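Protein FkbI (Streptomyces hygroscopicus, PDB 1R2J) probably acts as an FAD-dependent acyl-ACP dehydrogenase in making the methoxymalonyl extender unit of the polyketide immunosuppressant FK520. Local coordinates at residues Ala122-Arg126 and Asp137-Val141; Ala145-Ala149 and Ala188-Leu194. One frame throughout, in Å; residues are numbered along the deposited sequence.

How the interactions relate
Interactions 1 and 2 both lie in the middle domain of the acyl-CoA dehydrogenase family, their centres about 17 Å apart. The strands 133-143 and 192-196 join them: in interaction 1 residues 137-141 receive the loop end 122-126, and in interaction 2 residues 188-194 receive the turn 145-149. Between the contacts, Lys140 O lies 2.8 Å from Leu194 N, a probable hydrogen bond of the antiparallel sheet. Interaction 2 reaches the cofactor directly, with His191 CE1 3.4 Å from C7M of the FAD. Interaction 1 is more peripheral, although the side chain of Lys140 comes within about 6 Å of the FAD.

Interaction 1: residues Ala122-Arg126 and Asp137-Val141; sequences AMRTR and DGHKV
Arg126 and Asp137 form an antiparallel hydrogen-bonded pair: Arg126 N donates to Asp137 O at 3.0 Å, and Asp137 N returns a bond to Arg126 O at 2.9 Å. Both side chains leave on the same face of the sheet and run side by side. From its CB, Arg126 swings CG between the backbone N and the carbonyl carbon (chi1 39°), which sets CG 3.6 Å from Asp137 O. The chain then extends to NE, and the guanidinium lies with one face over Asp137 CB. At the tip NH2 makes a salt bridge of 2.8 Å to Asp137 OD2, which comes over a guanidinium face with the two planes 74° apart, so the bridge is chiefly a charge contact, not an in-plane pair of N-H bonds. The other carboxylate oxygen, OD1, is taken by Gln198 N.

Thr125 turns its hydroxyl to the same carbonyl, a weak bond from OG1 to Asp137 O. Gly138 suits this place because its bare CA lets OG1 approach to 3.7 Å. The threonine methyl CG2 packs on Lys140 CE at 3.5 Å, and Met123 SD lies 3.6 Å from Lys140 NZ as nonpolar lining beside a buried ammonium satisfied by Phe111 O, Phe155 O and Glu113. The contact closes the open end of the 126-130/133-143 hairpin; strand 192-196 pairs with the other edge of strand 133-143, and strand 151-156 lies against Met123 and Lys140.

Interaction 2: residues Ala145-Ala149 and Ala188-Leu194; sequences AAAYA and AAGHADL. With FAD (flavin-adenine dinucleotide), chain B.
This contact holds His191, which lines the FAD pocket beside the flavin's dimethylbenzene end; in it a type I beta turn (Ala145 to Tyr148, closed by Tyr148 N to Ala145 O) packs on the loop leading into strand 192-196. His191 leaves that loop on the side away from the turn and brings CE1 to 3.4 Å from C7M of the FAD. Its NE2 is hydrogen-bonded to Cys186 O, which helps to fix the rotation of the imidazole beside the flavin.

Across the contact, Ala147 N gives Gly190 O a straight hydrogen bond of 3.1 Å (168° at the hydrogen), while Ala145 N makes a weak, bent one to Ala189 O. Gly190 has phi 66°, a conformation easy for glycine, and a side chain here would point at the turn and run into the Tyr148 ring; its bare CA comes to 3.6 Å from Tyr148 CE2, leaving the ring lying obliquely against the backbone. With CG beside the backbone N and anti to the carbonyl carbon (chi1 -51°), the tyrosine ring reaches past Gly190 to Ala188, two residues earlier. There OH donates to Ala188 O at 2.8 Å; the carbonyl oxygen sits at the ring's edge, whereas the hydroxyl stands above the carbonyl plane. Leu25 N is a second partner of the same OH. Small methyls suit the other side: Ala146 CB meets Ala192 CB at 4.0 Å and also touches Leu194 CD2.

Three consecutive carbonyls thus accept unlike bonds: the Tyr148 phenol at Ala188 O, a weak N-H bond at Ala189 O and a straight one at Gly190 O. The chemistry implies a loop held chiefly through its backbone and tied by Tyr148 at Ala188, three residues before His191, an arrangement consistent with a well-placed His191 at the flavin.

Interaction 1: residues Ala122-Arg126 and Asp137-Val141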
# COMPACT_ATOMS: atom_id res chain seq x y z
N ALA A 122 -6.24 14.51 -14.01
CA ALA A 122 -6.78 14.13 -15.31
C ALA A 122 -7.96 13.15 -15.21
O ALA A 122 -8.55 12.79 -16.22
CB ALA A 122 -5.68 13.53 -16.18
N MET A 123 -8.29 12.71 -14.00
CA MET A 123 -9.41 11.77 -13.84
C MET A 123 -10.71 12.45 -14.28
O MET A 123 -10.89 13.65 -14.06
CB MET A 123 -9.53 11.31 -12.38
CG MET A 123 -9.71 12.43 -11.36
SD MET A 123 -10.22 11.83 -9.73
CE MET A 123 -8.67 11.17 -9.06
N ARG A 124 -11.61 11.69 -14.90
CA ARG A 124 -12.87 12.25 -15.37
C ARG A 124 -14.11 11.73 -14.65
O ARG A 124 -15.23 12.14 -14.96
CB ARG A 124 -13.03 12.01 -16.88
CG ARG A 124 -12.26 12.99 -17.75
CD ARG A 124 -11.23 12.28 -18.60
NE ARG A 124 -11.81 11.14 -19.31
CZ ARG A 124 -11.20 10.49 -20.29
NH1 ARG A 124 -9.99 10.86 -20.69
NH2 ARG A 124 -11.80 9.45 -20.87
N THR A 125 -13.91 10.82 -13.70
CA THR A 125 -15.04 10.29 -12.96
C THR A 125 -15.75 11.44 -12.25
O THR A 125 -15.10 12.35 -11.71
CB THR A 125 -14.58 9.24 -11.93
OG1 THR A 125 -15.69 8.83 -11.13
CG2 THR A 125 -13.50 9.83 -11.04
N ARG A 126 -17.08 11.41 -12.25
CA ARG A 126 -17.87 12.47 -11.64
C ARG A 126 -18.80 12.01 -10.52
O ARG A 126 -19.35 10.92 -10.57
CB ARG A 126 -18.70 13.17 -12.73
CG ARG A 126 -19.28 12.23 -13.77
CD ARG A 126 -19.65 12.98 -15.05
NE ARG A 126 -20.34 12.11 -16.00
CZ ARG A 126 -19.76 11.10 -16.64
NH1 ARG A 126 -18.48 10.83 -16.43
NH2 ARG A 126 -20.46 10.36 -17.49
N ASP A 137 -20.22 8.29 -11.54
CA ASP A 137 -20.07 7.66 -12.84
C ASP A 137 -18.63 7.79 -13.31
O ASP A 137 -18.10 8.90 -13.42
CB ASP A 137 -21.00 8.32 -13.85
CG ASP A 137 -21.17 7.50 -15.10
OD1 ASP A 137 -21.83 6.45 -15.03
OD2 ASP A 137 -20.64 7.90 -16.16
N GLY A 138 -17.99 6.66 -13.59
CA GLY A 138 -16.62 6.70 -14.04
C GLY A 138 -15.96 5.34 -14.15
O GLY A 138 -16.64 4.31 -14.29
N HIS A 139 -14.64 5.33 -14.09
CA HIS A 139 -13.86 4.11 -14.20
C HIS A 139 -12.51 4.31 -13.51
O HIS A 139 -11.88 5.35 -13.66
CB HIS A 139 -13.62 3.80 -15.69
CG HIS A 139 -12.91 2.50 -15.93
ND1 HIS A 139 -11.69 2.21 -15.36
CD2 HIS A 139 -13.23 1.44 -16.70
CE1 HIS A 139 -11.29 1.02 -15.77
NE2 HIS A 139 -12.21 0.53 -16.58
N LYS A 140 -12.10 3.32 -12.73
CA LYS A 140 -10.81 3.37 -12.04
C LYS A 140 -10.03 2.14 -12.48
O LYS A 140 -10.63 1.13 -12.86
CB LYS A 140 -11.00 3.35 -10.52
CG LYS A 140 -11.71 4.58 -9.94
CD LYS A 140 -10.98 5.87 -10.29
CE LYS A 140 -11.71 7.09 -9.73
NZ LYS A 140 -11.07 8.38 -10.12
N VAL A 141 -8.71 2.22 -12.43
CA VAL A 141 -7.87 1.11 -12.84
C VAL A 141 -6.93 0.66 -11.73
O VAL A 141 -6.60 1.43 -10.83
CB VAL A 141 -7.02 1.47 -14.07
CG1 VAL A 141 -7.92 1.75 -15.26
CG2 VAL A 141 -6.14 2.69 -13.75

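Interaction 2: residues Ala145-Ala149 and Ala188-Leu194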
# COMPACT_ATOMS: atom_id res chain seq x y z
N ALA A 145 -6.74 -4.47 -3.76
CA ALA A 145 -7.68 -5.12 -2.85
C ALA A 145 -9.15 -4.97 -3.24
O ALA A 145 -10.04 -5.44 -2.53
CB ALA A 145 -7.47 -4.60 -1.43
N ALA A 146 -9.42 -4.32 -4.37
CA ALA A 146 -10.79 -4.11 -4.81
C ALA A 146 -11.58 -5.42 -4.96
O ALA A 146 -12.79 -5.46 -4.75
CB ALA A 146 -10.81 -3.34 -6.13
N ALA A 147 -10.89 -6.50 -5.32
CA ALA A 147 -11.54 -7.79 -5.49
C ALA A 147 -12.03 -8.38 -4.17
O ALA A 147 -12.79 -9.34 -4.16
CB ALA A 147 -10.58 -8.78 -6.17
N TYR A 148 -11.60 -7.78 -3.06
CA TYR A 148 -11.99 -8.26 -1.73
C TYR A 148 -12.85 -7.26 -0.97
O TYR A 148 -13.54 -7.63 -0.02
CB TYR A 148 -10.75 -8.50 -0.86
CG TYR A 148 -9.66 -9.35 -1.47
CD1 TYR A 148 -9.89 -10.68 -1.80
CD2 TYR A 148 -8.39 -8.82 -1.70
CE1 TYR A 148 -8.87 -11.47 -2.35
CE2 TYR A 148 -7.37 -9.60 -2.25
CZ TYR A 148 -7.62 -10.92 -2.57
OH TYR A 148 -6.61 -11.69 -3.09
N ALA A 149 -12.80 -6.00 -1.38
CA ALA A 149 -13.50 -4.93 -0.68
C ALA A 149 -15.03 -4.96 -0.61
O ALA A 149 -15.71 -5.41 -1.53
CB ALA A 149 -13.05 -3.58 -1.24
N ALA A 188 -1.27 -11.37 -5.44
CA ALA A 188 -2.39 -11.83 -4.64
C ALA A 188 -3.11 -10.67 -3.95
O ALA A 188 -3.96 -10.89 -3.09
CB ALA A 188 -1.91 -12.84 -3.60
N ALA A 189 -2.77 -9.45 -4.34
CA ALA A 189 -3.37 -8.26 -3.73
C ALA A 189 -4.78 -7.92 -4.20
O ALA A 189 -5.38 -6.95 -3.72
CB ALA A 189 -2.46 -7.07 -3.94
N GLY A 190 -5.31 -8.71 -5.13
CA GLY A 190 -6.66 -8.47 -5.62
C GLY A 190 -6.88 -7.18 -6.38
O GLY A 190 -7.89 -6.50 -6.17
N HIS A 191 -5.96 -6.84 -7.28
CA HIS A 191 -6.08 -5.62 -8.09
C HIS A 191 -7.27 -5.79 -9.03
O HIS A 191 -7.53 -6.87 -9.54
CB HIS A 191 -4.83 -5.42 -8.95
CG HIS A 191 -3.55 -5.58 -8.19
ND1 HIS A 191 -3.11 -4.65 -7.27
CD2 HIS A 191 -2.65 -6.59 -8.17
CE1 HIS A 191 -1.99 -5.08 -6.72
NE2 HIS A 191 -1.69 -6.26 -7.25
N ALA A 192 -8.01 -4.71 -9.26
CA ALA A 192 -9.15 -4.79 -10.16
C ALA A 192 -9.57 -3.41 -10.63
O ALA A 192 -9.44 -2.43 -9.89
CB ALA A 192 -10.30 -5.49 -9.47
N ASP A 193 -10.07 -3.32 -11.86
CA ASP A 193 -10.54 -2.06 -12.39
C ASP A 193 -11.97 -1.91 -11.90
O ASP A 193 -12.66 -2.90 -11.65
CB ASP A 193 -10.53 -2.05 -13.92
CG ASP A 193 -9.14 -2.26 -14.51
OD1 ASP A 193 -8.14 -1.88 -13.85
OD2 ASP A 193 -9.04 -2.80 -15.63
N LEU A 194 -12.42 -0.67 -11.76
CA LEU A 194 -13.77 -0.40 -11.29
C LEU A 194 -14.61 0.25 -12.39
O LEU A 194 -14.24 1.29 -12.94
CB LEU A 194 -13.74 0.52 -10.07
CG LEU A 194 -12.85 0.11 -8.90
CD1 LEU A 194 -12.97 1.13 -7.78
CD2 LEU A 194 -13.25 -1.28 -8.42
PA FAD B . 2.22 7.14 -16.37
O1A FAD B . 1.71 7.73 -15.13
O2A FAD B . 1.57 6.69 -17.65
O5B FAD B . 3.53 6.35 -16.27
C5B FAD B . 4.48 7.27 -16.65
C4B FAD B . 5.92 6.87 -16.63
O4B FAD B . 6.31 8.23 -17.03
C3B FAD B . 6.34 6.71 -15.21
O3B FAD B . 7.55 6.03 -15.18
C2B FAD B . 6.45 8.07 -14.69
O2B FAD B . 7.31 8.35 -13.56
C1B FAD B . 6.87 8.91 -15.93
N9A FAD B . 6.32 10.23 -15.87
C8A FAD B . 4.98 10.69 -15.99
N7A FAD B . 4.83 11.98 -15.87
C5A FAD B . 6.10 12.46 -15.66
C6A FAD B . 6.62 13.74 -15.46
N6A FAD B . 5.86 14.84 -15.45
N1A FAD B . 7.99 13.87 -15.27
C2A FAD B . 8.79 12.78 -15.28
N3A FAD B . 8.37 11.46 -15.47
C4A FAD B . 6.96 11.44 -15.66
N1 FAD B . -3.98 3.31 -8.27
C2 FAD B . -5.02 3.63 -7.40
O2 FAD B . -5.73 4.65 -7.56
N3 FAD B . -5.30 2.79 -6.33
C4 FAD B . -4.59 1.60 -6.03
O4 FAD B . -4.93 0.90 -5.03
C4X FAD B . -3.58 1.29 -6.91
N5 FAD B . -2.86 0.05 -6.64
C5X FAD B . -1.84 -0.33 -7.54
C6 FAD B . -1.10 -1.53 -7.37
C7 FAD B . -0.09 -1.98 -8.26
C7M FAD B . 0.65 -3.30 -8.00
C8 FAD B . 0.20 -1.18 -9.40
C8M FAD B . 1.23 -1.55 -10.45
C9 FAD B . -0.47 0.00 -9.60
C9A FAD B . -1.48 0.47 -8.68
N10 FAD B . -2.24 1.74 -8.86
C10 FAD B . -3.28 2.14 -8.02
C1' FAD B . -1.69 2.41 -9.96
C2' FAD B . -0.48 3.42 -9.52
O2' FAD B . -1.28 4.57 -9.11
C3' FAD B . 0.15 3.75 -10.75
O3' FAD B . 1.47 3.14 -10.77
C4' FAD B . 0.50 5.12 -11.39
O4' FAD B . -0.44 6.16 -11.42
C5' FAD B . 0.74 4.56 -12.71
O5' FAD B . 0.35 5.38 -13.77
P FAD B . 0.45 4.68 -15.23
O1P FAD B . -0.53 5.65 -15.07
O2P FAD B . 0.05 4.75 -16.73
O3P FAD B . 1.37 5.85 -15.89